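Local coordinates for protein putative activator of HSP90 (Plasmodium falciparum, PDB 3N72) that probably binds the Hsp90 chaperone and stimulates its ATPase activity, as AHA1-family co-chaperones do, this chain being the N-terminal domain, at residues N68-L79 and F90-T101. Numbering follows the deposited sequence.
Sequences NSFEYIIKFEWL and FGGSVEIPDFST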
loop_
_atom_site.group_PDB
_atom_site.type_symbol
_atom_site.label_atom_id
_atom_site.label_comp_id
_atom_site.label_asym_id
_atom_site.label_seq_id
_atom_site.Cartn_x
_atom_site.Cartn_y
_atom_site.Cartn_z
ATOM N N ASN B 68 -7.958 -9.263 16.264
ATOM C CA ASN B 68 -6.581 -9.764 16.167
ATOM C C ASN B 68 -6.409 -11.181 16.710
ATOM O O ASN B 68 -7.172 -11.620 17.579
ATOM C CB ASN B 68 -5.582 -8.801 16.849
ATOM C CG ASN B 68 -5.428 -9.082 18.339
ATOM O OD1 ASN B 68 -4.657 -9.957 18.752
ATOM N ND2 ASN B 68 -6.162 -8.353 19.149
ATOM N N SER B 69 -5.409 -11.897 16.189
ATOM C CA SER B 69 -5.009 -13.175 16.761
ATOM C C SER B 69 -3.479 -13.259 16.679
ATOM O O SER B 69 -2.899 -13.133 15.585
ATOM C CB SER B 69 -5.647 -14.310 15.955
ATOM O OG SER B 69 -5.249 -15.567 16.456
ATOM N N PHE B 70 -2.823 -13.432 17.827
ATOM C CA PHE B 70 -1.402 -13.719 17.809
ATOM C C PHE B 70 -1.050 -14.767 18.858
ATOM O O PHE B 70 -1.760 -14.948 19.856
ATOM C CB PHE B 70 -0.546 -12.435 18.002
ATOM C CG PHE B 70 -0.657 -11.821 19.372
ATOM C CD1 PHE B 70 0.235 -12.192 20.410
ATOM C CD2 PHE B 70 -1.642 -10.865 19.642
ATOM C CE1 PHE B 70 0.132 -11.616 21.694
ATOM C CE2 PHE B 70 -1.751 -10.295 20.914
ATOM C CZ PHE B 70 -0.872 -10.675 21.940
ATOM N N GLU B 71 0.044 -15.476 18.616
ATOM C CA GLU B 71 0.599 -16.406 19.598
ATOM C C GLU B 71 2.082 -16.585 19.285
ATOM O O GLU B 71 2.452 -16.797 18.126
ATOM C CB GLU B 71 -0.128 -17.752 19.550
ATOM C CG GLU B 71 0.117 -18.533 18.268
ATOM C CD GLU B 71 -0.813 -19.731 18.107
ATOM O OE1 GLU B 71 -0.794 -20.619 18.991
ATOM O OE2 GLU B 71 -1.556 -19.782 17.093
ATOM N N TYR B 72 2.915 -16.473 20.318
ATOM C CA TYR B 72 4.391 -16.606 20.184
ATOM C C TYR B 72 4.996 -17.455 21.278
ATOM O O TYR B 72 4.541 -17.441 22.439
ATOM C CB TYR B 72 5.128 -15.231 20.113
ATOM C CG TYR B 72 4.937 -14.616 18.785
ATOM C CD1 TYR B 72 3.839 -13.749 18.545
ATOM C CD2 TYR B 72 5.737 -14.989 17.719
ATOM C CE1 TYR B 72 3.603 -13.245 17.280
ATOM C CE2 TYR B 72 5.487 -14.514 16.438
ATOM C CZ TYR B 72 4.414 -13.635 16.241
ATOM O OH TYR B 72 4.195 -13.169 14.985
ATOM N N ILE B 73 6.020 -18.213 20.882
ATOM C CA ILE B 73 7.019 -18.751 21.779
ATOM C C ILE B 73 8.207 -17.798 21.657
ATOM O O ILE B 73 8.666 -17.510 20.539
ATOM C CB ILE B 73 7.445 -20.175 21.347
ATOM C CG1 ILE B 73 6.249 -21.137 21.415
ATOM C CG2 ILE B 73 8.628 -20.666 22.203
ATOM C CD1 ILE B 73 6.225 -22.151 20.305
ATOM N N ILE B 74 8.680 -17.271 22.790
ATOM C CA ILE B 74 9.817 -16.344 22.778
ATOM C C ILE B 74 10.895 -17.001 23.628
ATOM O O ILE B 74 10.680 -17.219 24.805
ATOM C CB ILE B 74 9.449 -14.972 23.363
ATOM C CG1 ILE B 74 8.185 -14.423 22.674
ATOM C CG2 ILE B 74 10.636 -13.985 23.222
ATOM C CD1 ILE B 74 7.525 -13.255 23.406
ATOM N N LYS B 75 12.011 -17.348 23.000
ATOM C CA LYS B 75 13.115 -18.032 23.697
ATOM C C LYS B 75 14.399 -17.261 23.465
ATOM O O LYS B 75 14.807 -17.017 22.311
ATOM C CB LYS B 75 13.227 -19.479 23.215
ATOM C CG LYS B 75 14.279 -20.255 24.036
ATOM C CD LYS B 75 14.085 -21.744 24.014
ATOM C CE LYS B 75 15.194 -22.465 24.838
ATOM N NZ LYS B 75 15.068 -22.176 26.280
ATOM N N PHE B 76 15.041 -16.863 24.567
ATOM C CA PHE B 76 16.148 -15.953 24.487
ATOM C C PHE B 76 17.090 -16.179 25.642
ATOM O O PHE B 76 16.913 -17.119 26.412
ATOM C CB PHE B 76 15.686 -14.477 24.413
ATOM C CG PHE B 76 14.700 -14.028 25.496
ATOM C CD1 PHE B 76 15.083 -13.066 26.435
ATOM C CD2 PHE B 76 13.378 -14.489 25.523
ATOM C CE1 PHE B 76 14.192 -12.586 27.381
ATOM C CE2 PHE B 76 12.462 -14.023 26.489
ATOM C CZ PHE B 76 12.875 -13.068 27.418
ATOM N N GLU B 77 18.104 -15.335 25.740
ATOM C CA GLU B 77 19.078 -15.480 26.802
ATOM C C GLU B 77 19.161 -14.220 27.666
ATOM O O GLU B 77 18.858 -13.139 27.201
ATOM C CB GLU B 77 20.426 -15.869 26.217
ATOM C CG GLU B 77 20.322 -17.263 25.544
ATOM C CD GLU B 77 21.570 -17.654 24.717
ATOM O OE1 GLU B 77 22.439 -16.791 24.501
ATOM O OE2 GLU B 77 21.681 -18.843 24.302
ATOM N N TRP B 78 19.539 -14.384 28.928
ATOM C CA TRP B 78 19.747 -13.227 29.815
ATOM C C TRP B 78 21.214 -13.138 30.199
ATOM O O TRP B 78 21.922 -14.154 30.259
ATOM C CB TRP B 78 18.854 -13.290 31.056
ATOM C CG TRP B 78 19.171 -14.409 32.071
ATOM C CD1 TRP B 78 18.678 -15.684 32.069
ATOM C CD2 TRP B 78 20.006 -14.302 33.240
ATOM N NE1 TRP B 78 19.162 -16.387 33.158
ATOM C CE2 TRP B 78 19.971 -15.564 33.900
ATOM C CE3 TRP B 78 20.767 -13.257 33.805
ATOM C CZ2 TRP B 78 20.700 -15.821 35.077
ATOM C CZ3 TRP B 78 21.472 -13.508 34.990
ATOM C CH2 TRP B 78 21.436 -14.778 35.607
ATOM N N LEU B 79 21.669 -11.912 30.439
ATOM C CA LEU B 79 23.063 -11.623 30.730
ATOM C C LEU B 79 23.080 -10.562 31.822
ATOM O O LEU B 79 22.050 -9.954 32.138
ATOM C CB LEU B 79 23.807 -11.131 29.461
ATOM C CG LEU B 79 24.013 -12.114 28.280
ATOM C CD1 LEU B 79 22.903 -12.001 27.214
ATOM C CD2 LEU B 79 25.381 -11.895 27.616
ATOM N N PHE B 90 27.415 -14.045 30.780
ATOM C CA PHE B 90 26.268 -14.850 30.422
ATOM C C PHE B 90 25.556 -15.429 31.655
ATOM O O PHE B 90 26.184 -15.997 32.556
ATOM C CB PHE B 90 26.735 -15.998 29.508
ATOM C CG PHE B 90 25.617 -16.831 28.996
ATOM C CD1 PHE B 90 24.698 -16.298 28.090
ATOM C CD2 PHE B 90 25.477 -18.144 29.397
ATOM C CE1 PHE B 90 23.648 -17.053 27.609
ATOM C CE2 PHE B 90 24.405 -18.909 28.905
ATOM C CZ PHE B 90 23.509 -18.363 28.016
ATOM N N GLY B 91 24.227 -15.345 31.663
ATOM C CA GLY B 91 23.422 -15.812 32.800
ATOM C C GLY B 91 22.646 -17.093 32.555
ATOM O O GLY B 91 22.684 -18.042 33.372
ATOM N N GLY B 92 21.906 -17.124 31.450
ATOM C CA GLY B 92 21.123 -18.311 31.156
ATOM C C GLY B 92 20.047 -18.047 30.133
ATOM O O GLY B 92 20.204 -17.192 29.253
ATOM N N SER B 93 18.974 -18.825 30.224
ATOM C CA SER B 93 17.906 -18.791 29.212
ATOM C C SER B 93 16.602 -18.298 29.816
ATOM O O SER B 93 16.380 -18.415 31.023
ATOM C CB SER B 93 17.689 -20.182 28.595
ATOM O OG SER B 93 17.210 -21.094 29.588
ATOM N N VAL B 94 15.749 -17.756 28.948
ATOM C CA VAL B 94 14.402 -17.334 29.291
ATOM C C VAL B 94 13.484 -17.872 28.209
ATOM O O VAL B 94 13.775 -17.744 27.008
ATOM C CB VAL B 94 14.221 -15.792 29.293
ATOM C CG1 VAL B 94 12.862 -15.438 29.877
ATOM C CG2 VAL B 94 15.331 -15.077 30.055
ATOM N N GLU B 95 12.376 -18.469 28.636
ATOM C CA GLU B 95 11.396 -19.001 27.706
ATOM C C GLU B 95 10.014 -18.525 28.082
ATOM O O GLU B 95 9.560 -18.723 29.220
ATOM C CB GLU B 95 11.428 -20.524 27.710
ATOM C CG GLU B 95 10.376 -21.136 26.810
ATOM C CD GLU B 95 9.959 -22.552 27.226
ATOM O OE1 GLU B 95 9.686 -22.815 28.441
ATOM O OE2 GLU B 95 9.854 -23.387 26.309
ATOM N N ILE B 96 9.325 -17.933 27.111
ATOM C CA ILE B 96 7.934 -17.565 27.297
ATOM C C ILE B 96 7.171 -18.454 26.328
ATOM O O ILE B 96 7.171 -18.209 25.114
ATOM C CB ILE B 96 7.690 -16.093 27.001
ATOM C CG1 ILE B 96 8.654 -15.224 27.849
ATOM C CG2 ILE B 96 6.203 -15.761 27.165
ATOM C CD1 ILE B 96 8.519 -13.710 27.631
ATOM N N PRO B 97 6.577 -19.527 26.850
ATOM C CA PRO B 97 6.099 -20.523 25.894
ATOM C C PRO B 97 4.771 -20.143 25.232
ATOM O O PRO B 97 4.420 -20.703 24.183
ATOM C CB PRO B 97 5.957 -21.777 26.755
ATOM C CG PRO B 97 5.868 -21.296 28.132
ATOM C CD PRO B 97 6.669 -20.068 28.216
ATOM N N ASP B 98 4.069 -19.181 25.806
ATOM C CA ASP B 98 2.723 -18.867 25.352
ATOM C C ASP B 98 2.374 -17.393 25.457
ATOM O O ASP B 98 1.587 -16.986 26.306
ATOM C CB ASP B 98 1.703 -19.703 26.130
ATOM C CG ASP B 98 0.294 -19.528 25.609
ATOM O OD1 ASP B 98 0.128 -19.346 24.371
ATOM O OD2 ASP B 98 -0.643 -19.550 26.437
ATOM N N PHE B 99 2.943 -16.581 24.587
ATOM C CA PHE B 99 2.618 -15.154 24.591
ATOM C C PHE B 99 1.549 -14.950 23.510
ATOM O O PHE B 99 1.854 -14.993 22.336
ATOM C CB PHE B 99 3.905 -14.340 24.321
ATOM C CG PHE B 99 3.696 -12.857 24.324
ATOM C CD1 PHE B 99 3.559 -12.157 25.512
ATOM C CD2 PHE B 99 3.602 -12.172 23.123
ATOM C CE1 PHE B 99 3.353 -10.754 25.485
ATOM C CE2 PHE B 99 3.388 -10.830 23.088
ATOM C CZ PHE B 99 3.254 -10.104 24.257
ATOM N N SER B 100 0.303 -14.717 23.903
ATOM C CA SER B 100 -0.797 -14.804 22.959
ATOM C C SER B 100 -1.881 -13.765 23.222
ATOM O O SER B 100 -1.909 -13.113 24.281
ATOM C CB SER B 100 -1.400 -16.209 23.026
ATOM O OG SER B 100 -2.161 -16.373 24.222
ATOM N N THR B 101 -2.809 -13.626 22.272
ATOM C CA THR B 101 -3.984 -12.780 22.538
ATOM C C THR B 101 -4.622 -13.100 23.914
ATOM O O THR B 101 -4.945 -12.191 24.695
ATOM C CB THR B 101 -5.035 -12.900 21.410
ATOM O OG1 THR B 101 -4.392 -12.707 20.153
ATOM C CG2 THR B 101 -6.141 -11.816 21.557
#
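Phe76 and Val94 face each other across strand 68-79 and segment 90-101, which is strand over 90-96 and again over 98-100, and mark the tightly packed side of this antiparallel contact. Val94 CB sits 3.6 Å from the centroid of the Phe76 ring and only 14° off its normal, a CH-pi contact, while Ile96 CD1 meets the same ring at its edge. Phe76 CG lies between its own backbone N and carbonyl carbon (chi1 52°), which swings the ring across to Val94. Trp78 lays its indole over the Gly91-Gly92 backbone in the same manner: Gly91 CA stands 3.4 Å from the centroid of the six-membered ring. The indole lies flat on this side-chain-free backbone, with Gly92 N 3.3 Å above the ring plane, and its NE1 is satisfied by the carbonyl of Glu114. Trp78 O accepts two bonds, from Gly91 N at 3.0 Å and Gly92 N at 3.2 Å, the signature of a classic bulge. Further along this face, Ile74 CD1 reaches Phe99 CB at 3.9 Å, and the Phe99 ring meets Phe70 obliquely, their planes 43° apart. Helices 23-35 and 120-142 supply further cover, through Ile30 on Ile74 and Leu122 on Trp78.

The opposite face, with Glu71, Lys75, Glu77, Ser93 and Glu95, is looser and more solvent-accessible: Lys75 NZ remains 5.4 Å from Glu95 OE2, too far for a salt bridge. Here Phe90 lies beside Glu77, whose OE1 bonds to Asn50.

At the far end Thr101 OG1 takes the place of a strand carbonyl, accepting from Phe70 N at 2.9 Å and donating to Asn68 OD1; Asn68 ND2 bonds to Gln146. Ser100 N-caps helix 101-105. A second bulge, where Pro97 and Asp98 both lie opposite Ile73, coincides with the corner at Pro97. The whole is a long, twice-bulged beta hairpin in the antiparallel sheet of the Aha1 N-terminal domain.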